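Polysaccharide deacetylase (Streptococcus pyogenes, PDB 6DQ3) probably removes N-acetyl groups from the linkage unit of streptococcal cell-wall rhamnopolysaccharides, as a zinc-dependent deacetylase of carbohydrate esterase family 4. Local coordinates at residues 19-22 against 23-26; 131-134 against 135-139; 176-179 against 180-183; 200-203 against 204-207. All coordinates share one frame; numbering follows the deposited sequence.

Interaction 1 (19-22 against 23-26); sequences VMSP and EETA. With ZN (zinc ion), chain F.
The carboxylate of Glu24 lies between two side chains, with Ser21 OG above one side of its plane and Met20 CG off the other. Its two oxygens point to different partners: OE2 binds a zinc ion at 1.9 Å, while OE1 accepts the backbone N-H of Ser21. Ser21 and Glu24 exchange bonds in this way within a tight turn of helical backbone shape, not a regular helix. Ser21 N reaches Glu24 OE1 over 2.8 Å in a nearly straight bond (166°), on the anti side of the carboxylate and 35° out of its plane. The return bond, from Glu24 N to Ser21 OG, is weak.

Such a surface turn illustrates how one acidic group can serve backbone and metal together. The bond to OE1 should limit rotation of the carboxylate and so help present OE2 to the zinc, whose site His18 shares; an acetate ion lies close by. Met20 crosses the Glu24 chain at a slant, its CB 3.7 Å from Glu24 OE1 and its SD over the backbone of Glu24.

Further along, Thr25 N donates to Ser21 O at 3.3 Å, almost in line with that carbonyl. CG2 of Thr25 packs against the same oxygen, also approaching Met20 CB. The hydroxyl of Thr25, set between its own N and carbonyl carbon (chi1 70°), turns back along the chain, and OG1 donates to Pro22 O over 2.7 Å, tilted out of the carbonyl plane.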
ATOM      1  N   VAL A  19     -14.706   9.423   8.784  1.00 32.25           N
ATOM      2  CA  VAL A  19     -16.135   9.661   8.885  1.00 30.45           C
ATOM      3  C   VAL A  19     -16.588  10.459   7.670  1.00 32.33           C
ATOM      4  O   VAL A  19     -15.946  11.440   7.277  1.00 35.01           O
ATOM      5  CB  VAL A  19     -16.466  10.398  10.191  1.00 31.62           C
ATOM      6  CG1 VAL A  19     -17.932  10.797  10.183  1.00 34.35           C
ATOM      7  CG2 VAL A  19     -16.145   9.535  11.391  1.00 35.34           C
ATOM      8  N   MET A  20     -17.701  10.045   7.073  1.00 35.21           N
ATOM      9  CA  MET A  20     -18.149  10.654   5.830  1.00 37.58           C
ATOM     10  C   MET A  20     -18.718  12.051   6.066  1.00 37.47           C
ATOM     11  O   MET A  20     -19.292  12.351   7.116  1.00 32.92           O
ATOM     12  CB  MET A  20     -19.208   9.778   5.157  1.00 41.21           C
ATOM     13  CG  MET A  20     -18.665   8.586   4.396  1.00 46.42           C
ATOM     14  SD  MET A  20     -19.984   7.717   3.512  1.00 50.19           S
ATOM     15  CE  MET A  20     -20.633   6.660   4.808  1.00 52.04           C
ATOM     16  N   SER A  21     -18.547  12.908   5.063  1.00 36.13           N
ATOM     17  CA  SER A  21     -19.194  14.210   5.045  1.00 36.92           C
ATOM     18  C   SER A  21     -20.652  14.056   4.638  1.00 36.30           C
ATOM     19  O   SER A  21     -21.031  13.046   4.033  1.00 35.46           O
ATOM     20  CB  SER A  21     -18.494  15.141   4.062  1.00 40.75           C
ATOM     21  OG  SER A  21     -18.639  14.653   2.740  1.00 43.40           O
ATOM     22  N   PRO A  22     -21.487  15.060   4.929  1.00 38.81           N
ATOM     23  CA  PRO A  22     -22.908  14.960   4.546  1.00 38.44           C
ATOM     24  C   PRO A  22     -23.118  14.623   3.080  1.00 40.77           C
ATOM     25  O   PRO A  22     -24.023  13.844   2.749  1.00 40.26           O
ATOM     26  CB  PRO A  22     -23.465  16.350   4.892  1.00 41.52           C
ATOM     27  CG  PRO A  22     -22.545  16.881   5.953  1.00 40.35           C
ATOM     28  CD  PRO A  22     -21.178  16.319   5.634  1.00 38.69           C
ATOM     29  N   GLU A  23     -22.297  15.186   2.186  1.00 37.90           N
ATOM     30  CA  GLU A  23     -22.458  14.922   0.761  1.00 42.02           C
ATOM     31  C   GLU A  23     -21.974  13.525   0.384  1.00 40.78           C
ATOM     32  O   GLU A  23     -22.495  12.931  -0.563  1.00 42.88           O
ATOM     33  CB  GLU A  23     -21.718  15.981  -0.059  1.00 47.01           C
ATOM     34  CG  GLU A  23     -22.356  17.366  -0.006  1.00 52.12           C
ATOM     35  CD  GLU A  23     -21.650  18.369  -0.902  1.00 60.62           C
ATOM     36  OE1 GLU A  23     -20.414  18.258  -1.061  1.00 62.15           O
ATOM     37  OE2 GLU A  23     -22.326  19.262  -1.454  1.00 61.86           O
ATOM     38  N   GLU A  24     -20.990  12.984   1.106  1.00 36.61           N
ATOM     39  CA  GLU A  24     -20.508  11.644   0.788  1.00 38.65           C
ATOM     40  C   GLU A  24     -21.546  10.579   1.120  1.00 41.48           C
ATOM     41  O   GLU A  24     -21.538   9.503   0.514  1.00 44.64           O
ATOM     42  CB  GLU A  24     -19.200  11.368   1.530  1.00 38.68           C
ATOM     43  CG  GLU A  24     -17.997  12.096   0.945  1.00 40.30           C
ATOM     44  CD  GLU A  24     -16.768  12.017   1.829  1.00 42.86           C
ATOM     45  OE1 GLU A  24     -16.915  11.769   3.048  1.00 42.75           O
ATOM     46  OE2 GLU A  24     -15.654  12.198   1.303  1.00 45.69           O
ATOM     47  N   THR A  25     -22.449  10.857   2.068  1.00 43.62           N
ATOM     48  CA  THR A  25     -23.477   9.881   2.414  1.00 47.34           C
ATOM     49  C   THR A  25     -24.555   9.774   1.342  1.00 51.10           C
ATOM     50  O   THR A  25     -25.302   8.788   1.325  1.00 53.43           O
ATOM     51  CB  THR A  25     -24.136  10.235   3.751  1.00 48.52           C
ATOM     52  OG1 THR A  25     -24.931  11.419   3.596  1.00 49.73           O
ATOM     53  CG2 THR A  25     -23.087  10.472   4.830  1.00 45.64           C
ATOM     54  N   ALA A  26     -24.651  10.760   0.446  1.00 50.86           N
ATOM     55  CA  ALA A  26     -25.714  10.774  -0.551  1.00 50.96           C
ATOM     56  C   ALA A  26     -25.454   9.818  -1.708  1.00 57.44           C
ATOM     57  O   ALA A  26     -26.396   9.474  -2.431  1.00 59.82           O
ATOM     58  CB  ALA A  26     -25.903  12.185  -1.112  1.00 46.11           C
TER
HETATM   59 ZN    ZN F 404     -14.158  12.331   2.525  1.00 41.38          ZN

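Interaction 2 (131-134 against 135-139); sequences QDHT and VNHPD. With ZN (zinc ion), chain D; EDO (1,2-ethanediol), chain H.
Two of the three protein ligands of the zinc site come from this bend, the H-(S/T)-x-x-H metal motif of carbohydrate esterase family 4, where the end of strand 128-132 runs into a loop. His133 NE2 binds the metal at 2.2 Å and His137 NE2 at 2.1 Å; Asp78 is the third residue, and a water is also bound. The imidazoles form an offset edge-to-face pair, with the edge of His137 turned toward the face of His133 and the planes at 78°. Their NE2 atoms come within 3.1 Å of each other because both point at the same metal, not because they share a hydrogen.

In both histidines CG stands opposite the backbone N (chi1 -155° each), which lets rings four residues apart converge. Thr134 makes the bend between them. Its OG1 donates to His133 O at 2.5 Å and accepts the backbone N-H of His137 at 2.8 Å, so one hydroxyl ties together the main chains of the two ligands. Pro138 CD packs against the same oxygen from beyond His137. On the strand side Asp132 OD1 receives Thr134 N at 2.8 Å from above the carboxylate plane, closing an Asx turn.

Away from the metal, His133 ND1 hydrogen-bonds to Ala171 O, a second-shell contact that, with the metal bond, should help fix the ring's rotation. The example shows a general economy of metal sites: with His133 held by Ala171 O and the main chain of His137 by Thr134 OG1, ligand directions are probably partly set before the metal binds, and coordination positions remain for water and probably for substrate.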
ATOM      1  N   GLN A 131       6.268   4.020   0.553  1.00 28.34           N
ATOM      2  CA  GLN A 131       6.785   3.547  -0.713  1.00 27.25           C
ATOM      3  C   GLN A 131       6.274   4.452  -1.834  1.00 27.72           C
ATOM      4  O   GLN A 131       5.715   5.530  -1.591  1.00 27.87           O
ATOM      5  CB  GLN A 131       6.407   2.072  -0.895  1.00 28.25           C
ATOM      6  CG  GLN A 131       6.917   1.153   0.230  1.00 26.18           C
ATOM      7  CD  GLN A 131       8.435   1.090   0.320  1.00 27.44           C
ATOM      8  OE1 GLN A 131       9.117   0.897  -0.681  1.00 25.42           O
ATOM      9  NE2 GLN A 131       8.969   1.264   1.525  1.00 29.03           N
ATOM     10  N   ASP A 132       6.481   4.019  -3.074  1.00 26.85           N
ATOM     11  CA  ASP A 132       6.355   4.910  -4.217  1.00 25.08           C
ATOM     12  C   ASP A 132       4.984   4.841  -4.870  1.00 23.96           C
ATOM     13  O   ASP A 132       4.408   3.762  -5.033  1.00 27.07           O
ATOM     14  CB  ASP A 132       7.432   4.577  -5.252  1.00 22.82           C
ATOM     15  CG  ASP A 132       7.514   5.604  -6.349  1.00 27.26           C
ATOM     16  OD1 ASP A 132       6.708   5.529  -7.298  1.00 27.71           O
ATOM     17  OD2 ASP A 132       8.372   6.497  -6.241  1.00 30.66           O
ATOM     18  N   HIS A 133       4.463   6.018  -5.244  1.00 25.88           N
ATOM     19  CA  HIS A 133       3.229   6.118  -6.013  1.00 25.38           C
ATOM     20  C   HIS A 133       3.350   7.202  -7.081  1.00 25.47           C
ATOM     21  O   HIS A 133       2.368   7.879  -7.400  1.00 24.78           O
ATOM     22  CB  HIS A 133       2.040   6.377  -5.084  1.00 27.88           C
ATOM     23  CG  HIS A 133       0.721   5.926  -5.635  1.00 26.69           C
ATOM     24  ND1 HIS A 133       0.581   4.819  -6.447  1.00 29.34           N
ATOM     25  CD2 HIS A 133      -0.525   6.426  -5.464  1.00 26.05           C
ATOM     26  CE1 HIS A 133      -0.693   4.669  -6.765  1.00 27.36           C
ATOM     27  NE2 HIS A 133      -1.385   5.633  -6.181  1.00 28.76           N
ATOM     28  N   THR A 134       4.560   7.362  -7.632  1.00 28.13           N
ATOM     29  CA  THR A 134       4.933   8.318  -8.671  1.00 28.40           C
ATOM     30  C   THR A 134       4.958   9.753  -8.155  1.00 33.64           C
ATOM     31  O   THR A 134       4.548  10.032  -7.022  1.00 34.54           O
ATOM     32  CB  THR A 134       4.007   8.253  -9.896  1.00 33.88           C
ATOM     33  OG1 THR A 134       2.786   8.948  -9.621  1.00 31.98           O
ATOM     34  CG2 THR A 134       3.720   6.816 -10.309  1.00 32.24           C
ATOM     35  N   VAL A 135       5.445  10.671  -8.993  1.00 27.84           N
ATOM     36  CA  VAL A 135       5.490  12.082  -8.624  1.00 30.41           C
ATOM     37  C   VAL A 135       4.123  12.728  -8.803  1.00 30.56           C
ATOM     38  O   VAL A 135       3.589  13.351  -7.880  1.00 28.76           O
ATOM     39  CB  VAL A 135       6.558  12.823  -9.450  1.00 30.68           C
ATOM     40  CG1 VAL A 135       6.575  14.307  -9.073  1.00 29.46           C
ATOM     41  CG2 VAL A 135       7.930  12.200  -9.277  1.00 31.04           C
ATOM     42  N   ASN A 136       3.531  12.587  -9.989  1.00 30.76           N
ATOM     43  CA  ASN A 136       2.323  13.316 -10.345  1.00 30.96           C
ATOM     44  C   ASN A 136       1.103  12.426 -10.546  1.00 33.81           C
ATOM     45  O   ASN A 136       0.036  12.937 -10.899  1.00 34.75           O
ATOM     46  CB  ASN A 136       2.590  14.142 -11.612  1.00 30.18           C
ATOM     47  CG  ASN A 136       3.668  15.199 -11.404  1.00 29.12           C
ATOM     48  OD1 ASN A 136       3.490  16.138 -10.621  1.00 31.11           O
ATOM     49  ND2 ASN A 136       4.787  15.057 -12.111  1.00 33.20           N
ATOM     50  N   HIS A 137       1.221  11.117 -10.308  1.00 27.88           N
ATOM     51  CA  HIS A 137       0.107  10.180 -10.425  1.00 25.48           C
ATOM     52  C   HIS A 137      -0.474  10.148 -11.834  1.00 26.56           C
ATOM     53  O   HIS A 137      -1.703  10.174 -11.998  1.00 30.70           O
ATOM     54  CB  HIS A 137      -0.983  10.544  -9.410  1.00 28.16           C
ATOM     55  CG  HIS A 137      -1.858   9.397  -8.999  1.00 29.71           C
ATOM     56  ND1 HIS A 137      -3.058   9.114  -9.616  1.00 32.73           N
ATOM     57  CD2 HIS A 137      -1.726   8.488  -8.004  1.00 30.03           C
ATOM     58  CE1 HIS A 137      -3.616   8.067  -9.033  1.00 31.02           C
ATOM     59  NE2 HIS A 137      -2.829   7.670  -8.050  1.00 31.28           N
ATOM     60  N   PRO A 138       0.358  10.060 -12.869  1.00 29.98           N
ATOM     61  CA  PRO A 138      -0.169   9.850 -14.219  1.00 32.23           C
ATOM     62  C   PRO A 138      -0.598   8.406 -14.432  1.00 29.09           C
ATOM     63  O   PRO A 138      -0.251   7.501 -13.670  1.00 31.99           O
ATOM     64  CB  PRO A 138       1.022  10.194 -15.119  1.00 30.13           C
ATOM     65  CG  PRO A 138       2.203   9.727 -14.303  1.00 31.14           C
ATOM     66  CD  PRO A 138       1.836  10.084 -12.859  1.00 29.93           C
ATOM     67  N   ASP A 139      -1.374   8.207 -15.495  1.00 31.41           N
ATOM     68  CA  ASP A 139      -1.537   6.880 -16.087  1.00 29.10           C
ATOM     69  C   ASP A 139      -0.209   6.521 -16.746  1.00 30.76           C
ATOM     70  O   ASP A 139       0.108   7.001 -17.838  1.00 32.02           O
ATOM     71  CB  ASP A 139      -2.695   6.875 -17.079  1.00 31.26           C
ATOM     72  CG  ASP A 139      -2.882   5.531 -17.768  1.00 34.61           C
ATOM     73  OD1 ASP A 139      -2.006   4.653 -17.648  1.00 32.37           O
ATOM     74  OD2 ASP A 139      -3.927   5.351 -18.425  1.00 33.58           O
TER
HETATM   75 ZN    ZN D 402      -3.415   6.296  -6.627  1.00 33.15          ZN
HETATM   76  C1  EDO H 406       1.101  18.326  -7.101  1.00 35.45           C
HETATM   77  O1  EDO H 406       0.387  19.558  -7.244  1.00 32.89           O
HETATM   78  C2  EDO H 406       1.642  17.885  -8.458  1.00 34.18           C
HETATM   79  O2  EDO H 406       2.486  16.753  -8.253  1.00 33.78           O
HETATM   80  O   HOH W   1      -5.698   6.913  -6.908  1.00 30.86           O

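Interaction 3 (176-179 against 180-183); sequences RYND and TTLQ. With ZN (zinc ion), chain I.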
ATOM      1  N   ARG A 176      -2.617   0.726 -13.538  1.00 28.39           N
ATOM      2  CA  ARG A 176      -2.350   0.669 -14.971  1.00 26.15           C
ATOM      3  C   ARG A 176      -0.855   0.554 -15.232  1.00 26.40           C
ATOM      4  O   ARG A 176      -0.055   1.319 -14.686  1.00 26.32           O
ATOM      5  CB  ARG A 176      -2.911   1.907 -15.665  1.00 32.08           C
ATOM      6  CG  ARG A 176      -4.412   2.062 -15.512  1.00 37.02           C
ATOM      7  CD  ARG A 176      -4.922   3.269 -16.274  1.00 42.02           C
ATOM      8  NE  ARG A 176      -6.293   3.595 -15.895  1.00 46.48           N
ATOM      9  CZ  ARG A 176      -6.970   4.638 -16.361  1.00 53.78           C
ATOM     10  NH1 ARG A 176      -6.402   5.464 -17.228  1.00 52.79           N
ATOM     11  NH2 ARG A 176      -8.215   4.855 -15.957  1.00 54.68           N
ATOM     12  N   TYR A 177      -0.487  -0.396 -16.082  1.00 27.71           N
ATOM     13  CA  TYR A 177       0.912  -0.624 -16.402  1.00 27.08           C
ATOM     14  C   TYR A 177       0.984  -1.382 -17.715  1.00 27.04           C
ATOM     15  O   TYR A 177       0.034  -2.059 -18.110  1.00 25.95           O
ATOM     16  CB  TYR A 177       1.618  -1.417 -15.299  1.00 30.89           C
ATOM     17  CG  TYR A 177       0.969  -2.754 -15.015  1.00 30.87           C
ATOM     18  CD1 TYR A 177      -0.130  -2.844 -14.176  1.00 34.18           C
ATOM     19  CD2 TYR A 177       1.458  -3.926 -15.583  1.00 34.99           C
ATOM     20  CE1 TYR A 177      -0.728  -4.057 -13.909  1.00 34.66           C
ATOM     21  CE2 TYR A 177       0.865  -5.148 -15.321  1.00 33.77           C
ATOM     22  CZ  TYR A 177      -0.229  -5.207 -14.478  1.00 36.30           C
ATOM     23  OH  TYR A 177      -0.837  -6.411 -14.204  1.00 44.18           O
ATOM     24  N   ASN A 178       2.124  -1.264 -18.390  1.00 28.89           N
ATOM     25  CA  ASN A 178       2.389  -2.106 -19.551  1.00 24.34           C
ATOM     26  C   ASN A 178       3.755  -2.760 -19.388  1.00 28.12           C
ATOM     27  O   ASN A 178       4.421  -2.610 -18.356  1.00 26.15           O
ATOM     28  CB  ASN A 178       2.282  -1.319 -20.864  1.00 28.24           C
ATOM     29  CG  ASN A 178       3.231  -0.135 -20.944  1.00 26.17           C
ATOM     30  OD1 ASN A 178       4.104   0.063 -20.088  1.00 27.96           O
ATOM     31  ND2 ASN A 178       3.068   0.659 -22.003  1.00 34.22           N
ATOM     32  N   ASP A 179       4.161  -3.524 -20.410  1.00 27.90           N
ATOM     33  CA  ASP A 179       5.446  -4.209 -20.339  1.00 29.77           C
ATOM     34  C   ASP A 179       6.557  -3.214 -20.039  1.00 27.15           C
ATOM     35  O   ASP A 179       7.434  -3.481 -19.206  1.00 30.09           O
ATOM     36  CB  ASP A 179       5.727  -4.993 -21.633  1.00 27.46           C
ATOM     37  CG  ASP A 179       5.511  -4.180 -22.905  1.00 32.03           C
ATOM     38  OD1 ASP A 179       5.380  -2.945 -22.850  1.00 29.67           O
ATOM     39  OD2 ASP A 179       5.470  -4.805 -23.987  1.00 29.23           O
ATOM     40  N   THR A 180       6.498  -2.037 -20.666  1.00 25.87           N
ATOM     41  CA  THR A 180       7.510  -1.006 -20.455  1.00 27.76           C
ATOM     42  C   THR A 180       7.569  -0.569 -18.993  1.00 27.28           C
ATOM     43  O   THR A 180       8.659  -0.417 -18.427  1.00 26.79           O
ATOM     44  CB  THR A 180       7.222   0.188 -21.372  1.00 30.92           C
ATOM     45  OG1 THR A 180       7.505  -0.173 -22.733  1.00 32.92           O
ATOM     46  CG2 THR A 180       8.059   1.390 -20.978  1.00 32.39           C
ATOM     47  N   THR A 181       6.410  -0.347 -18.368  1.00 28.18           N
ATOM     48  CA  THR A 181       6.394   0.022 -16.952  1.00 30.96           C
ATOM     49  C   THR A 181       7.210  -0.966 -16.123  1.00 30.49           C
ATOM     50  O   THR A 181       8.040  -0.573 -15.295  1.00 28.78           O
ATOM     51  CB  THR A 181       4.956   0.072 -16.424  1.00 28.24           C
ATOM     52  OG1 THR A 181       4.127   0.837 -17.305  1.00 31.49           O
ATOM     53  CG2 THR A 181       4.909   0.686 -15.019  1.00 26.78           C
ATOM     54  N   LEU A 182       6.975  -2.264 -16.327  1.00 27.58           N
ATOM     55  CA  LEU A 182       7.610  -3.272 -15.486  1.00 27.98           C
ATOM     56  C   LEU A 182       9.096  -3.395 -15.787  1.00 31.86           C
ATOM     57  O   LEU A 182       9.902  -3.618 -14.877  1.00 29.99           O
ATOM     58  CB  LEU A 182       6.913  -4.613 -15.675  1.00 32.84           C
ATOM     59  CG  LEU A 182       5.405  -4.581 -15.435  1.00 33.46           C
ATOM     60  CD1 LEU A 182       4.804  -5.932 -15.817  1.00 38.76           C
ATOM     61  CD2 LEU A 182       5.078  -4.215 -13.996  1.00 33.94           C
ATOM     62  N   GLN A 183       9.481  -3.264 -17.059  1.00 31.51           N
ATOM     63  CA  GLN A 183      10.899  -3.282 -17.394  1.00 33.60           C
ATOM     64  C   GLN A 183      11.617  -2.110 -16.737  1.00 31.04           C
ATOM     65  O   GLN A 183      12.706  -2.270 -16.177  1.00 28.40           O
ATOM     66  CB  GLN A 183      11.082  -3.260 -18.916  1.00 35.01           C
ATOM     67  CG  GLN A 183      10.506  -4.485 -19.641  1.00 37.95           C
ATOM     68  CD  GLN A 183      10.252  -4.249 -21.125  1.00 44.47           C
ATOM     69  OE1 GLN A 183      10.520  -3.171 -21.653  1.00 43.94           O
ATOM     70  NE2 GLN A 183       9.731  -5.263 -21.802  1.00 41.35           N
TER
HETATM   71 ZN    ZN I 407       4.903  -2.179 -24.775  1.00 35.72          ZN
HETATM   72  O   HOH W   2       6.633  -2.661 -26.082  1.00 32.14           O
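Asn178 and Thr181 meet with their side chains at about a right angle, while the ring of Tyr177 slants across Leu182 just beside them. The amide oxygen does the work in the first pair. Because CG of Asn178 lies between its own backbone N and carbonyl carbon (chi1 58°), OD1 swings back over the first helical turn and accepts Thr181 N at 2.9 Å, with the donor close to the line of the C=O bond. Thr181 OG1 sits equally near Asn178 OD1; whether its proton goes there is not settled, since Gln148 OE1 also bonds to this hydroxyl.

In the apolar pair Tyr177 CD2 touches Leu182 CD1 at 3.9 Å, and CB of the tyrosine rests 3.8 Å from Thr181 CB. Asn197 holds the phenol oxygen at the far end, and Tyr172 meets the ring as well.

Asp179, exposed at the surface, carries a metal instead. Its OD1 binds a zinc ion at 2.1 Å and OD2 makes a longer metal contact of 2.8 Å. A water on the same zinc donates to OD2. The bond from Thr180 N to Asp179 OD1 is weak. Gln183 CG touches Asp179 O at 3.3 Å, and this oxygen accepts Gln183 N at 3.0 Å in the regular helical manner; Leu182 N likewise bonds to Asn178 O.

Taken together this is a textbook helix start: an asparagine N-cap whose side chain takes up a backbone N-H of the first turn, opening helix 179-187 in the beta-alpha-beta unit that joins parallel strands 169-171 and 192-198.

Interaction 4 (200-203 against 204-207); sequences IASA and ANGL
Hydrogen bonds to the side chain of Asn205 come first in this tight turn, which follows the short strand 201-202. Ser202 N donates to Asn205 OD1 over 3.2 Å, arriving well above the amide plane (65° out of it) rather than on a lone pair. With CG of Asn205 opposite its carbonyl carbon (chi1 -56°), the amide folds back toward the end of the strand, and OD1 also comes 3.2 Å from Ala201 CA.

Backbone bonds form the second group. Asn205 N reaches Ser202 O at 3.0 Å and Gly206 N reaches Ala203 O at 2.8 Å, the i to i+3 spacing of a 3-10 turn. Gly206 then leaves it at angles where a side chain would press on the carbonyl of Asn205.

A water supplies the third: it donates to Ile200 O, accepts from Asn205 ND2 at 3.1 Å, and bonds to Ser202 OG. Apolar contact is slight, with Ala203 CB 4.4 Å from Leu207 CD2.

OD1 of Asn205 also accepts from Asn211 N on strand 210-214. One amide oxygen thus takes two backbone N-H groups, from Ser202 and Asn211, which probably ties the turn to strand 210-214.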
ATOM      1  N   ILE A 200      -5.487 -12.810  -3.763  1.00 31.38           N
ATOM      2  CA  ILE A 200      -4.311 -13.002  -2.921  1.00 30.63           C
ATOM      3  C   ILE A 200      -3.068 -13.025  -3.805  1.00 30.05           C
ATOM      4  O   ILE A 200      -3.119 -13.413  -4.979  1.00 29.76           O
ATOM      5  CB  ILE A 200      -4.445 -14.297  -2.097  1.00 38.02           C
ATOM      6  CG1 ILE A 200      -5.731 -14.238  -1.265  1.00 46.00           C
ATOM      7  CG2 ILE A 200      -3.229 -14.502  -1.222  1.00 41.77           C
ATOM      8  CD1 ILE A 200      -6.064 -15.517  -0.517  1.00 50.24           C
ATOM      9  N   ALA A 201      -1.938 -12.605  -3.241  1.00 30.16           N
ATOM     10  CA  ALA A 201      -0.717 -12.434  -4.017  1.00 30.81           C
ATOM     11  C   ALA A 201       0.215 -13.635  -3.884  1.00 30.87           C
ATOM     12  O   ALA A 201       0.191 -14.370  -2.895  1.00 30.90           O
ATOM     13  CB  ALA A 201       0.033 -11.165  -3.600  1.00 30.26           C
ATOM     14  N   SER A 202       1.034 -13.834  -4.914  1.00 26.60           N
ATOM     15  CA  SER A 202       2.071 -14.854  -4.890  1.00 30.80           C
ATOM     16  C   SER A 202       3.129 -14.456  -5.911  1.00 30.89           C
ATOM     17  O   SER A 202       2.907 -13.583  -6.750  1.00 27.43           O
ATOM     18  CB  SER A 202       1.510 -16.245  -5.199  1.00 31.62           C
ATOM     19  OG  SER A 202       0.982 -16.292  -6.512  1.00 29.05           O
ATOM     20  N   ALA A 203       4.288 -15.115  -5.835  1.00 31.57           N
ATOM     21  CA  ALA A 203       5.369 -14.801  -6.767  1.00 36.62           C
ATOM     22  C   ALA A 203       4.895 -14.933  -8.213  1.00 33.33           C
ATOM     23  O   ALA A 203       5.300 -14.157  -9.090  1.00 32.75           O
ATOM     24  CB  ALA A 203       6.565 -15.720  -6.507  1.00 37.11           C
ATOM     25  N   ALA A 204       4.023 -15.909  -8.474  1.00 34.50           N
ATOM     26  CA  ALA A 204       3.553 -16.175  -9.829  1.00 34.75           C
ATOM     27  C   ALA A 204       2.820 -14.991 -10.445  1.00 34.86           C
ATOM     28  O   ALA A 204       2.683 -14.937 -11.673  1.00 29.50           O
ATOM     29  CB  ALA A 204       2.638 -17.402  -9.826  1.00 36.32           C
ATOM     30  N   ASN A 205       2.328 -14.052  -9.629  1.00 26.98           N
ATOM     31  CA  ASN A 205       1.750 -12.840 -10.196  1.00 31.26           C
ATOM     32  C   ASN A 205       2.792 -12.021 -10.955  1.00 27.50           C
ATOM     33  O   ASN A 205       2.434 -11.194 -11.806  1.00 29.74           O
ATOM     34  CB  ASN A 205       1.174 -11.891  -9.132  1.00 24.49           C
ATOM     35  CG  ASN A 205       0.152 -12.522  -8.228  1.00 28.94           C
ATOM     36  OD1 ASN A 205      -0.154 -11.965  -7.170  1.00 27.30           O
ATOM     37  ND2 ASN A 205      -0.396 -13.652  -8.622  1.00 26.04           N
ATOM     38  N   GLY A 206       4.068 -12.200 -10.616  1.00 27.89           N
ATOM     39  CA  GLY A 206       5.111 -11.261 -10.970  1.00 29.65           C
ATOM     40  C   GLY A 206       5.401 -10.355  -9.790  1.00 29.47           C
ATOM     41  O   GLY A 206       4.500  -9.665  -9.301  1.00 29.37           O
ATOM     42  N   LEU A 207       6.644 -10.356  -9.302  1.00 31.17           N
ATOM     43  CA  LEU A 207       6.956  -9.565  -8.118  1.00 29.68           C
ATOM     44  C   LEU A 207       6.659  -8.087  -8.334  1.00 31.15           C
ATOM     45  O   LEU A 207       6.334  -7.376  -7.376  1.00 29.05           O
ATOM     46  CB  LEU A 207       8.415  -9.754  -7.724  1.00 27.93           C
ATOM     47  CG  LEU A 207       8.797 -11.152  -7.238  1.00 31.47           C
ATOM     48  CD1 LEU A 207      10.269 -11.186  -6.840  1.00 35.98           C
ATOM     49  CD2 LEU A 207       7.916 -11.599  -6.084  1.00 33.67           C
TER
HETATM   50  O   HOH W   3      -1.773 -15.321  -6.345  1.00 28.64           O

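In the fold
Each contact is a local turn, and along the chain the four follow in series without nesting or crossing. Interaction 1 bends the loop between strand 8-14 and helix 34-46; interaction 2 turns the chain out of strand 128-132 toward helix 145-162. Interaction 3 starts helix 179-187 after strand 169-171, and interaction 4 links strand 201-202 toward 210-214. Only interactions 2 and 3 touch, through the salt bridge of Asp139 OD2 to Arg176 NH1 (2.8 Å). Interactions 2 and 4 reach the same mixed sheet, their centres about 22 Å apart. Interactions 1 and 4 lie on opposite sides of the chain's centre, about 36 Å between centres.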